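Local coordinates for glucosidase (Croceicoccus marinus, PDB 5Z3K), which probably hydrolyses O-glycosidic bonds as a family 39 beta-glucosidase built on an eight-stranded alpha/beta barrel, at residues S61-I66 with E127-N132; H136-W141 with S150-G155; E208-Y213 with V219-L224; M237-I242 with L260-W265. All blocks are in the same frame, centred on the assembly; numbering follows the deposited sequence.

Contact 1: S61-I66 with E127-N132; sequences SRLDTI and EQVVEN
Leu63, in a loop, meets Val129 and Val130 on a helix, and the two segments touch through these three side chains alone. The contact is entirely apolar: methyl groups meet methyl groups, and the buried surface is small, 103 Å² over both sides. The two methyls of Leu63 split between the valines. CD1 of Leu63 lies 3.9 Å from CG1 of Val129, while CD2 of Leu63 comes within 3.6 Å of CG2 of Val130, the leucine running roughly perpendicular to that second valine. With CG opposite the backbone N (chi1 176°), the forked end of Leu63 is extended to the helix, and its CA remains 8.3 Å from that of Val130.

Polar bonding is confined to each side of the contact. In the loop, Asp64 OD1 accepts a weak bond from Thr65 N and further bonds from Glu112 N and Asn116 ND2. On the helix, Glu127 forms salt bridges with Arg181 and Arg185, and Glu131 with Arg185 and Arg135.

The loop follows strand 53-55 and precedes helix 89-100. Helix 123-138 meets Leu63 of this loop through Val129 and Val130, and helix 169-186 through Glu127, Val130 and Glu131.

Contact 2: H136-W141 with S150-G155; sequences HYVCGW and SHWEFG
Trp152 carries the second segment's share of the contact with Tyr137 and Val138, and Ser150 and His151 lead into it. The closest approach of the two backbones is between Ser150 CA and Val138 CA, 8.2 Å apart. The CB of Ser150 nevertheless points away from the helix, and Ser150 OG is hydrogen-bonded to His151 ND1 at 2.7 Å, the hydroxyl in the plane of the imidazole. His151 opens the strand and touches Leu106 of strand 104-109.

At Trp152 the indole reaches the helix end. Its CG stands opposite the carbonyl carbon (chi1 -66°), and the ring presents its edge: CZ2 of Trp152 is 4.2 Å from CB of Tyr137, and CG2 of Val138 lies 4.2 Å from NE1 of Trp152, both partners near the indole plane. The indole N-H makes a weak bond to Val149 O; the Val138 methyl beside it only packs. This is helix-to-strand packing of a TIM barrel: helix 123-138 turns back through a short connection into strand 151-154, with Trp152 directed to the helical layer.

Glu153, next along, points to the other side of the strand, where its carboxylate bonds Arg55, Thr108, Ser225 and Ser263 inside the barrel. Phe154 is again on the helix side, packed edge-to-face with Phe172.

Contact 3: E208-Y213 with V219-L224; sequences EGFLDY and VPLDFL
The chain of 219-224 passes alongside the first turns of helix 208-216, with CA atoms 7.9 Å apart at Tyr213 and Val219 and 8.9 Å apart at Leu211 and Leu224. Residues 219-221 are extended loop, Asp222 turns, and 223-224 begin strand 223-229. Helix bonds such as Asp212 N to Glu208 O hold the first segment, and side chains fill the gap between backbones.

Phe210 is central. Its CG lies opposite the backbone N (chi1 -177°), which sends the ring across to the 219-224 chain. CD1 of Leu221 comes within 3.6 Å of CE2 of Phe210, the two side chains meeting at a slant, while CD2 of Leu224 sits at the ring edge, 4.1 Å from CD2 of Phe210. Beside it, CD2 of Leu211 lies 3.9 Å from CD2 of Leu221 and also touches Leu224. Farther along the helix, CE1 of Tyr213 meets CG2 of Val219 at 3.9 Å, and the tyrosine hydroxyl bonds Glu174. An alanine in place of Phe210 is likely to open a gap between Leu221 and Leu224 and deprive Tyr176 of its edge-to-face partner.

These elements belong to the beta-alpha-beta unit of strand 191-197, helix 208-216 and strand 223-229. Since every touching pair is carbon to carbon, the fit between the helix and the chain leading into the strand rests on side-chain shape and burial of apolar surface.

Contact 4: M237-I242 with L260-W265; sequences MDFRTI and LLLSYW
Phe239 and Trp265 form a T-shaped pair in which the indole supplies the edge and the phenyl ring the face. Their six-membered rings are 5.3 Å apart between centroids, with planes at 64°. CE3 of Trp265 stands 3.8 Å above the phenyl plane of Phe239, displaced toward the rim and 3.9 Å from CZ of Phe239. The tryptophan adds an aliphatic contact at the same ring, its CB lying 3.7 Å from CE1 of Phe239. Two torsions bring the groups together: CG of Phe239 lies opposite its carbonyl carbon (chi1 -50°), and CG of Trp265 is wedged between its own N and carbonyl carbon (chi1 77°).

Leu262 meets the phenylalanine nearer the backbone. Its CD2 is 4.1 Å from CB of Phe239 and close to CD1 as well, the two side chains crossing at about a right angle. Phe239 is thus held at its base by the leucine and farther out by the tryptophan. A serine at Phe239 would probably cost the indole its stack with the phenyl face and open a gap beside Leu262.

The contact ties helix 238-252 to strand 259-266, the last two elements of a beta-alpha-beta unit that starts with strand 223-229. Ala287 of helix 277-291 touches both Phe239 and Trp265, and Phe301 meets the indole edge-to-face. Chemically the contact is apolar and aromatic: dispersion and the weak electrostatics of an edge over a face probably favour the steep tilt of the rings, and the packing joins this helix to the barrel wall.

Along the chain the four contacts come in series. Contacts 1 and 2 share helix 123-138, with centres 11 Å apart, and touch where Asn132 O packs on Trp141 CE3 at 3.6 Å. Contacts 2, 3 and 4 each bring a helix against the same closed eight-stranded parallel barrel, on strands 151-154, 223-229 and 259-266. The last two are adjacent, joined by a probable hydrogen bond between Leu224 O and Leu261 N; centres of contacts 3 and 4 are 18 Å apart. Contacts 2 and 4 have centres 24 Å apart. Contacts 2 to 4 pack outer helices on the barrel wall, while Glu153-Ser263 joins two strands on its inner side, consistent with the family's TIM-barrel fold.

Contact 1: S61-I66 with E127-N132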
# COMPACT_ATOMS: atom_id res chain seq x y z
N SER A 61 16.27 0.01 -8.23
CA SER A 61 16.89 -0.80 -7.17
C SER A 61 16.65 -2.28 -7.44
O SER A 61 16.28 -3.05 -6.56
CB SER A 61 16.33 -0.44 -5.79
OG SER A 61 16.53 0.94 -5.54
N ARG A 62 16.89 -2.69 -8.69
CA ARG A 62 16.64 -4.05 -9.13
C ARG A 62 17.92 -4.87 -9.09
O ARG A 62 19.02 -4.36 -9.32
CB ARG A 62 16.07 -4.05 -10.55
CG ARG A 62 14.79 -3.26 -10.70
CD ARG A 62 13.64 -3.94 -10.00
NE ARG A 62 12.43 -3.15 -10.18
CZ ARG A 62 11.67 -3.14 -11.28
NH1 ARG A 62 11.98 -3.90 -12.33
NH2 ARG A 62 10.60 -2.36 -11.32
N LEU A 63 17.77 -6.15 -8.77
CA LEU A 63 18.87 -7.11 -8.88
C LEU A 63 18.69 -7.80 -10.22
O LEU A 63 18.04 -8.84 -10.32
CB LEU A 63 18.86 -8.10 -7.71
CG LEU A 63 19.95 -9.17 -7.84
CD1 LEU A 63 21.31 -8.50 -8.00
CD2 LEU A 63 19.95 -10.14 -6.66
N ASP A 64 19.23 -7.19 -11.28
CA ASP A 64 19.03 -7.74 -12.61
C ASP A 64 19.81 -9.04 -12.76
O ASP A 64 20.86 -9.24 -12.13
CB ASP A 64 19.43 -6.73 -13.69
CG ASP A 64 18.66 -6.94 -15.00
OD1 ASP A 64 17.70 -7.74 -15.02
OD2 ASP A 64 19.00 -6.29 -16.01
N THR A 65 19.27 -9.95 -13.56
CA THR A 65 19.85 -11.27 -13.73
C THR A 65 20.78 -11.36 -14.94
O THR A 65 21.32 -12.44 -15.21
CB THR A 65 18.74 -12.33 -13.84
OG1 THR A 65 17.75 -11.88 -14.78
CG2 THR A 65 18.08 -12.55 -12.48
N ILE A 66 20.94 -10.28 -15.68
CA ILE A 66 22.02 -10.13 -16.64
C ILE A 66 22.80 -8.87 -16.25
O ILE A 66 22.40 -8.13 -15.36
CB ILE A 66 21.51 -10.04 -18.09
CG1 ILE A 66 20.61 -8.81 -18.25
CG2 ILE A 66 20.78 -11.33 -18.48
CD1 ILE A 66 19.95 -8.69 -19.60
N GLU A 127 22.62 -16.25 -4.83
CA GLU A 127 22.35 -16.32 -3.40
C GLU A 127 23.38 -15.52 -2.59
O GLU A 127 23.01 -14.81 -1.65
CB GLU A 127 22.31 -17.79 -2.95
CG GLU A 127 22.00 -17.99 -1.47
CD GLU A 127 21.78 -19.46 -1.11
OE1 GLU A 127 21.64 -20.29 -2.04
OE2 GLU A 127 21.72 -19.78 0.09
N GLN A 128 24.64 -15.60 -2.95
CA GLN A 128 25.64 -14.84 -2.27
C GLN A 128 25.39 -13.33 -2.42
O GLN A 128 25.51 -12.61 -1.52
CB GLN A 128 27.03 -15.14 -2.83
CG GLN A 128 27.57 -16.52 -2.64
CD GLN A 128 29.00 -16.62 -3.20
OE1 GLN A 128 29.19 -16.91 -4.35
NE2 GLN A 128 29.97 -16.26 -2.41
N VAL A 129 25.01 -12.93 -3.60
CA VAL A 129 24.82 -11.50 -3.86
C VAL A 129 23.59 -11.00 -3.12
O VAL A 129 23.61 -9.90 -2.54
CB VAL A 129 24.76 -11.25 -5.38
CG1 VAL A 129 24.18 -9.88 -5.69
CG2 VAL A 129 26.17 -11.37 -5.96
N VAL A 130 22.53 -11.81 -3.04
CA VAL A 130 21.35 -11.42 -2.26
C VAL A 130 21.72 -11.27 -0.79
O VAL A 130 21.29 -10.32 -0.12
CB VAL A 130 20.19 -12.42 -2.44
CG1 VAL A 130 19.05 -12.10 -1.43
CG2 VAL A 130 19.67 -12.39 -3.87
N GLU A 131 22.54 -12.19 -0.28
CA GLU A 131 22.88 -12.15 1.14
C GLU A 131 23.64 -10.88 1.49
O GLU A 131 23.37 -10.25 2.52
CB GLU A 131 23.68 -13.40 1.52
CG GLU A 131 24.16 -13.42 2.97
CD GLU A 131 24.94 -14.69 3.31
OE1 GLU A 131 25.00 -15.60 2.46
OE2 GLU A 131 25.48 -14.76 4.43
N ASN A 132 24.59 -10.47 0.64
CA ASN A 132 25.35 -9.26 0.94
C ASN A 132 24.56 -7.98 0.68
O ASN A 132 24.87 -6.95 1.28
CB ASN A 132 26.66 -9.24 0.16
CG ASN A 132 27.68 -10.21 0.74
OD1 ASN A 132 27.58 -10.61 1.90
ND2 ASN A 132 28.66 -10.60 -0.08

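Contact 2: H136-W141 with S150-G155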
# COMPACT_ATOMS: atom_id res chain seq x y z
N HIS A 136 24.22 -5.44 3.64
CA HIS A 136 24.45 -4.01 3.46
C HIS A 136 23.33 -3.18 4.09
O HIS A 136 23.60 -2.13 4.69
CB HIS A 136 24.58 -3.69 1.97
CG HIS A 136 24.72 -2.24 1.67
ND1 HIS A 136 25.90 -1.55 1.84
CD2 HIS A 136 23.82 -1.34 1.20
CE1 HIS A 136 25.72 -0.29 1.49
NE2 HIS A 136 24.46 -0.13 1.10
N TYR A 137 22.09 -3.64 4.00
CA TYR A 137 20.98 -2.84 4.52
C TYR A 137 20.55 -3.22 5.93
O TYR A 137 19.75 -2.49 6.52
CB TYR A 137 19.78 -2.90 3.56
CG TYR A 137 20.10 -2.11 2.31
CD1 TYR A 137 20.28 -0.73 2.38
CD2 TYR A 137 20.28 -2.74 1.09
CE1 TYR A 137 20.60 0.00 1.26
CE2 TYR A 137 20.61 -2.01 -0.05
CZ TYR A 137 20.76 -0.64 0.04
OH TYR A 137 21.11 0.10 -1.08
N VAL A 138 21.09 -4.30 6.50
CA VAL A 138 20.70 -4.75 7.83
C VAL A 138 21.87 -4.72 8.82
O VAL A 138 21.68 -4.36 9.99
CB VAL A 138 20.08 -6.16 7.78
CG1 VAL A 138 19.78 -6.67 9.19
CG2 VAL A 138 18.79 -6.15 6.94
N CYS A 139 23.08 -5.08 8.38
CA CYS A 139 24.23 -5.22 9.27
C CYS A 139 25.35 -4.22 8.97
O CYS A 139 26.47 -4.42 9.44
CB CYS A 139 24.78 -6.65 9.20
SG CYS A 139 23.53 -7.91 9.49
N GLY A 140 25.09 -3.17 8.21
CA GLY A 140 26.12 -2.19 7.92
C GLY A 140 27.21 -2.61 6.95
O GLY A 140 28.19 -1.88 6.80
N TRP A 141 27.07 -3.76 6.28
CA TRP A 141 28.11 -4.26 5.39
C TRP A 141 28.35 -3.30 4.23
O TRP A 141 27.41 -2.76 3.64
CB TRP A 141 27.70 -5.64 4.86
CG TRP A 141 28.75 -6.38 4.08
CD1 TRP A 141 29.71 -7.21 4.60
CD2 TRP A 141 28.91 -6.41 2.66
NE1 TRP A 141 30.47 -7.73 3.58
CE2 TRP A 141 30.01 -7.26 2.38
CE3 TRP A 141 28.25 -5.80 1.59
CZ2 TRP A 141 30.45 -7.50 1.08
CZ3 TRP A 141 28.69 -6.04 0.30
CH2 TRP A 141 29.78 -6.89 0.05
N SER A 150 13.15 -4.28 7.05
CA SER A 150 12.56 -5.33 7.87
C SER A 150 11.90 -6.43 7.05
O SER A 150 11.73 -7.54 7.56
CB SER A 150 11.51 -4.73 8.82
OG SER A 150 10.44 -4.17 8.08
N HIS A 151 11.53 -6.15 5.81
CA HIS A 151 10.77 -7.07 4.98
C HIS A 151 11.45 -7.23 3.64
O HIS A 151 11.82 -6.24 3.01
CB HIS A 151 9.34 -6.56 4.79
CG HIS A 151 8.47 -6.74 5.99
ND1 HIS A 151 8.67 -6.05 7.17
CD2 HIS A 151 7.39 -7.54 6.20
CE1 HIS A 151 7.75 -6.41 8.05
NE2 HIS A 151 6.97 -7.31 7.49
N TRP A 152 11.61 -8.48 3.19
CA TRP A 152 12.27 -8.80 1.93
C TRP A 152 11.31 -9.62 1.08
O TRP A 152 10.91 -10.72 1.47
CB TRP A 152 13.59 -9.52 2.19
CG TRP A 152 14.59 -8.64 2.88
CD1 TRP A 152 14.69 -8.40 4.22
CD2 TRP A 152 15.59 -7.83 2.25
NE1 TRP A 152 15.71 -7.51 4.47
CE2 TRP A 152 16.28 -7.15 3.28
CE3 TRP A 152 15.98 -7.63 0.93
CZ2 TRP A 152 17.34 -6.28 3.02
CZ3 TRP A 152 17.04 -6.76 0.67
CH2 TRP A 152 17.70 -6.10 1.71
N GLU A 153 10.93 -9.07 -0.07
CA GLU A 153 9.98 -9.70 -0.96
C GLU A 153 10.71 -10.24 -2.18
O GLU A 153 11.50 -9.53 -2.81
CB GLU A 153 8.90 -8.70 -1.42
CG GLU A 153 7.83 -9.31 -2.35
CD GLU A 153 6.81 -8.28 -2.81
OE1 GLU A 153 5.62 -8.64 -2.99
OE2 GLU A 153 7.20 -7.11 -3.00
N PHE A 154 10.42 -11.49 -2.52
CA PHE A 154 10.90 -12.06 -3.77
C PHE A 154 9.75 -12.19 -4.75
O PHE A 154 8.80 -12.94 -4.50
CB PHE A 154 11.56 -13.43 -3.58
CG PHE A 154 12.09 -13.99 -4.88
CD1 PHE A 154 13.34 -13.64 -5.35
CD2 PHE A 154 11.29 -14.82 -5.66
CE1 PHE A 154 13.82 -14.13 -6.57
CE2 PHE A 154 11.76 -15.32 -6.88
CZ PHE A 154 13.02 -14.96 -7.33
N GLY A 155 9.85 -11.50 -5.88
CA GLY A 155 8.89 -11.66 -6.95
C GLY A 155 8.09 -10.42 -7.28
O GLY A 155 7.89 -9.54 -6.44

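Contact 3: E208-Y213 with V219-L224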
# COMPACT_ATOMS: atom_id res chain seq x y z
N GLU A 208 -1.18 -21.89 -5.90
CA GLU A 208 -1.10 -23.23 -5.34
C GLU A 208 0.30 -23.83 -5.49
O GLU A 208 0.86 -24.40 -4.55
CB GLU A 208 -2.14 -24.13 -6.00
CG GLU A 208 -3.56 -23.94 -5.48
CD GLU A 208 -4.32 -22.82 -6.17
OE1 GLU A 208 -3.69 -21.97 -6.85
OE2 GLU A 208 -5.57 -22.78 -6.02
N GLY A 209 0.89 -23.71 -6.68
CA GLY A 209 2.20 -24.30 -6.91
C GLY A 209 3.30 -23.68 -6.06
O GLY A 209 4.23 -24.38 -5.64
N PHE A 210 3.20 -22.37 -5.80
CA PHE A 210 4.15 -21.72 -4.91
C PHE A 210 3.96 -22.17 -3.46
O PHE A 210 4.92 -22.54 -2.78
CB PHE A 210 4.01 -20.20 -5.04
CG PHE A 210 4.99 -19.42 -4.21
CD1 PHE A 210 6.34 -19.43 -4.53
CD2 PHE A 210 4.56 -18.68 -3.12
CE1 PHE A 210 7.25 -18.73 -3.77
CE2 PHE A 210 5.47 -17.98 -2.35
CZ PHE A 210 6.82 -18.00 -2.68
N LEU A 211 2.72 -22.13 -2.97
CA LEU A 211 2.44 -22.57 -1.61
C LEU A 211 2.82 -24.04 -1.42
O LEU A 211 3.33 -24.43 -0.36
CB LEU A 211 0.97 -22.36 -1.28
CG LEU A 211 0.60 -20.88 -1.08
CD1 LEU A 211 -0.90 -20.67 -1.24
CD2 LEU A 211 1.08 -20.44 0.29
N ASP A 212 2.56 -24.87 -2.43
CA ASP A 212 2.91 -26.29 -2.33
C ASP A 212 4.42 -26.46 -2.21
O ASP A 212 4.90 -27.27 -1.41
CB ASP A 212 2.37 -27.05 -3.54
CG ASP A 212 2.72 -28.54 -3.50
OD1 ASP A 212 2.24 -29.25 -2.58
OD2 ASP A 212 3.46 -29.00 -4.39
N TYR A 213 5.19 -25.67 -2.97
CA TYR A 213 6.64 -25.80 -2.95
C TYR A 213 7.22 -25.41 -1.59
O TYR A 213 8.05 -26.14 -1.03
CB TYR A 213 7.28 -24.94 -4.05
CG TYR A 213 8.79 -24.92 -3.95
CD1 TYR A 213 9.44 -23.95 -3.20
CD2 TYR A 213 9.56 -25.88 -4.60
CE1 TYR A 213 10.83 -23.94 -3.10
CE2 TYR A 213 10.93 -25.87 -4.51
CZ TYR A 213 11.56 -24.90 -3.75
OH TYR A 213 12.94 -24.89 -3.65
N VAL A 219 10.38 -24.16 3.26
CA VAL A 219 11.00 -22.85 3.00
C VAL A 219 10.26 -21.79 3.82
O VAL A 219 9.02 -21.81 3.87
CB VAL A 219 10.97 -22.53 1.50
CG1 VAL A 219 11.66 -21.18 1.21
CG2 VAL A 219 11.64 -23.66 0.69
N PRO A 220 10.96 -20.87 4.48
CA PRO A 220 10.25 -19.82 5.24
C PRO A 220 9.36 -18.98 4.33
O PRO A 220 9.73 -18.66 3.21
CB PRO A 220 11.39 -18.98 5.83
CG PRO A 220 12.61 -19.83 5.75
CD PRO A 220 12.42 -20.73 4.57
N LEU A 221 8.18 -18.63 4.85
CA LEU A 221 7.22 -17.77 4.15
C LEU A 221 6.55 -16.93 5.23
O LEU A 221 5.51 -17.32 5.77
CB LEU A 221 6.21 -18.56 3.33
CG LEU A 221 5.19 -17.78 2.50
CD1 LEU A 221 5.79 -17.29 1.18
CD2 LEU A 221 3.93 -18.62 2.24
N ASP A 222 7.17 -15.80 5.56
CA ASP A 222 6.62 -14.93 6.60
C ASP A 222 5.39 -14.18 6.11
O ASP A 222 4.50 -13.84 6.90
CB ASP A 222 7.70 -13.98 7.09
CG ASP A 222 8.88 -14.71 7.72
OD1 ASP A 222 8.65 -15.51 8.64
OD2 ASP A 222 10.03 -14.51 7.29
N PHE A 223 5.30 -13.92 4.80
CA PHE A 223 4.12 -13.26 4.25
C PHE A 223 3.89 -13.76 2.84
O PHE A 223 4.83 -14.10 2.12
CB PHE A 223 4.25 -11.72 4.27
CG PHE A 223 5.42 -11.19 3.49
CD1 PHE A 223 5.31 -10.93 2.13
CD2 PHE A 223 6.61 -10.91 4.12
CE1 PHE A 223 6.40 -10.41 1.40
CE2 PHE A 223 7.70 -10.40 3.41
CZ PHE A 223 7.59 -10.15 2.05
N LEU A 224 2.62 -13.83 2.46
CA LEU A 224 2.23 -14.11 1.09
C LEU A 224 1.78 -12.79 0.48
O LEU A 224 0.84 -12.17 0.97
CB LEU A 224 1.11 -15.16 1.05
CG LEU A 224 0.70 -15.89 -0.24
CD1 LEU A 224 -0.08 -14.96 -1.19
CD2 LEU A 224 1.88 -16.55 -0.94

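Contact 4: M237-I242 with L260-W265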
# COMPACT_ATOMS: atom_id res chain seq x y z
N MSE A 237 -14.64 -2.03 -1.53
CA MSE A 237 -14.74 -3.24 -0.72
C MSE A 237 -13.84 -4.37 -1.23
O MSE A 237 -13.52 -5.28 -0.47
CB MSE A 237 -16.21 -3.70 -0.66
CG MSE A 237 -16.51 -4.82 0.36
SE MSE A 237 -16.04 -4.36 2.22
CE MSE A 237 -17.42 -3.02 2.60
N ASP A 238 -13.40 -4.29 -2.50
CA ASP A 238 -12.73 -5.43 -3.13
C ASP A 238 -11.56 -5.96 -2.30
O ASP A 238 -11.33 -7.17 -2.23
CB ASP A 238 -12.20 -5.05 -4.51
CG ASP A 238 -13.24 -5.17 -5.59
OD1 ASP A 238 -14.44 -5.34 -5.27
OD2 ASP A 238 -12.84 -5.03 -6.78
N PHE A 239 -10.78 -5.06 -1.70
CA PHE A 239 -9.55 -5.51 -1.05
C PHE A 239 -9.85 -6.41 0.14
O PHE A 239 -9.15 -7.41 0.36
CB PHE A 239 -8.71 -4.29 -0.71
CG PHE A 239 -8.57 -3.39 -1.87
CD1 PHE A 239 -7.75 -3.75 -2.94
CD2 PHE A 239 -9.32 -2.24 -1.97
CE1 PHE A 239 -7.65 -2.95 -4.05
CE2 PHE A 239 -9.23 -1.44 -3.08
CZ PHE A 239 -8.41 -1.78 -4.12
N ARG A 240 -10.92 -6.11 0.88
CA ARG A 240 -11.34 -7.01 1.95
C ARG A 240 -11.81 -8.34 1.38
O ARG A 240 -11.43 -9.41 1.88
CB ARG A 240 -12.46 -6.38 2.78
CG ARG A 240 -12.99 -7.32 3.85
CD ARG A 240 -14.31 -6.83 4.44
NE ARG A 240 -14.15 -5.56 5.14
CZ ARG A 240 -15.17 -4.91 5.71
NH1 ARG A 240 -16.40 -5.43 5.66
NH2 ARG A 240 -14.96 -3.75 6.33
N THR A 241 -12.64 -8.28 0.33
CA THR A 241 -13.16 -9.50 -0.29
C THR A 241 -12.03 -10.40 -0.79
O THR A 241 -12.05 -11.61 -0.55
CB THR A 241 -14.10 -9.15 -1.44
OG1 THR A 241 -15.18 -8.35 -0.94
CG2 THR A 241 -14.67 -10.41 -2.10
N ILE A 242 -11.04 -9.83 -1.49
CA ILE A 242 -9.97 -10.68 -2.01
C ILE A 242 -9.14 -11.27 -0.87
O ILE A 242 -8.79 -12.46 -0.89
CB ILE A 242 -9.08 -9.91 -3.00
CG1 ILE A 242 -9.90 -9.27 -4.12
CG2 ILE A 242 -8.01 -10.84 -3.59
CD1 ILE A 242 -10.69 -10.26 -4.94
N LEU A 260 -0.69 -11.72 5.32
CA LEU A 260 -1.09 -11.34 3.97
C LEU A 260 -0.60 -9.93 3.68
O LEU A 260 -0.96 -8.99 4.39
CB LEU A 260 -2.61 -11.41 3.80
CG LEU A 260 -3.27 -12.78 3.94
CD1 LEU A 260 -4.62 -12.76 3.23
CD2 LEU A 260 -2.37 -13.88 3.40
N LEU A 261 0.22 -9.78 2.65
CA LEU A 261 0.75 -8.46 2.28
C LEU A 261 0.18 -8.05 0.94
O LEU A 261 0.39 -8.74 -0.07
CB LEU A 261 2.27 -8.48 2.25
CG LEU A 261 2.96 -7.12 2.39
CD1 LEU A 261 4.37 -7.32 2.95
CD2 LEU A 261 3.03 -6.41 1.05
N LEU A 262 -0.53 -6.93 0.92
CA LEU A 262 -1.13 -6.39 -0.29
C LEU A 262 -0.09 -5.48 -0.95
O LEU A 262 0.07 -4.31 -0.58
CB LEU A 262 -2.43 -5.66 0.06
CG LEU A 262 -3.29 -4.97 -0.99
CD1 LEU A 262 -3.56 -5.89 -2.20
CD2 LEU A 262 -4.59 -4.48 -0.33
N SER A 263 0.65 -6.03 -1.93
CA SER A 263 1.81 -5.33 -2.48
C SER A 263 1.46 -4.21 -3.45
O SER A 263 2.29 -3.32 -3.68
CB SER A 263 2.73 -6.33 -3.20
OG SER A 263 3.58 -6.95 -2.25
N TYR A 264 0.27 -4.26 -4.05
CA TYR A 264 -0.28 -3.19 -4.88
C TYR A 264 -1.75 -3.10 -4.58
O TYR A 264 -2.45 -4.12 -4.61
CB TYR A 264 -0.19 -3.45 -6.39
CG TYR A 264 1.15 -3.60 -7.08
CD1 TYR A 264 1.88 -4.77 -6.97
CD2 TYR A 264 1.60 -2.63 -7.96
CE1 TYR A 264 3.08 -4.94 -7.65
CE2 TYR A 264 2.81 -2.78 -8.65
CZ TYR A 264 3.53 -3.95 -8.50
OH TYR A 264 4.73 -4.11 -9.19
N TRP A 265 -2.24 -1.88 -4.37
CA TRP A 265 -3.67 -1.66 -4.36
C TRP A 265 -3.93 -0.23 -4.82
O TRP A 265 -3.19 0.69 -4.46
CB TRP A 265 -4.29 -1.93 -2.99
CG TRP A 265 -4.09 -0.88 -1.93
CD1 TRP A 265 -3.12 -0.86 -0.98
CD2 TRP A 265 -4.93 0.26 -1.67
NE1 TRP A 265 -3.28 0.23 -0.16
CE2 TRP A 265 -4.38 0.93 -0.56
CE3 TRP A 265 -6.09 0.77 -2.27
CZ2 TRP A 265 -4.94 2.10 -0.03
CZ3 TRP A 265 -6.64 1.94 -1.74
CH2 TRP A 265 -6.07 2.58 -0.64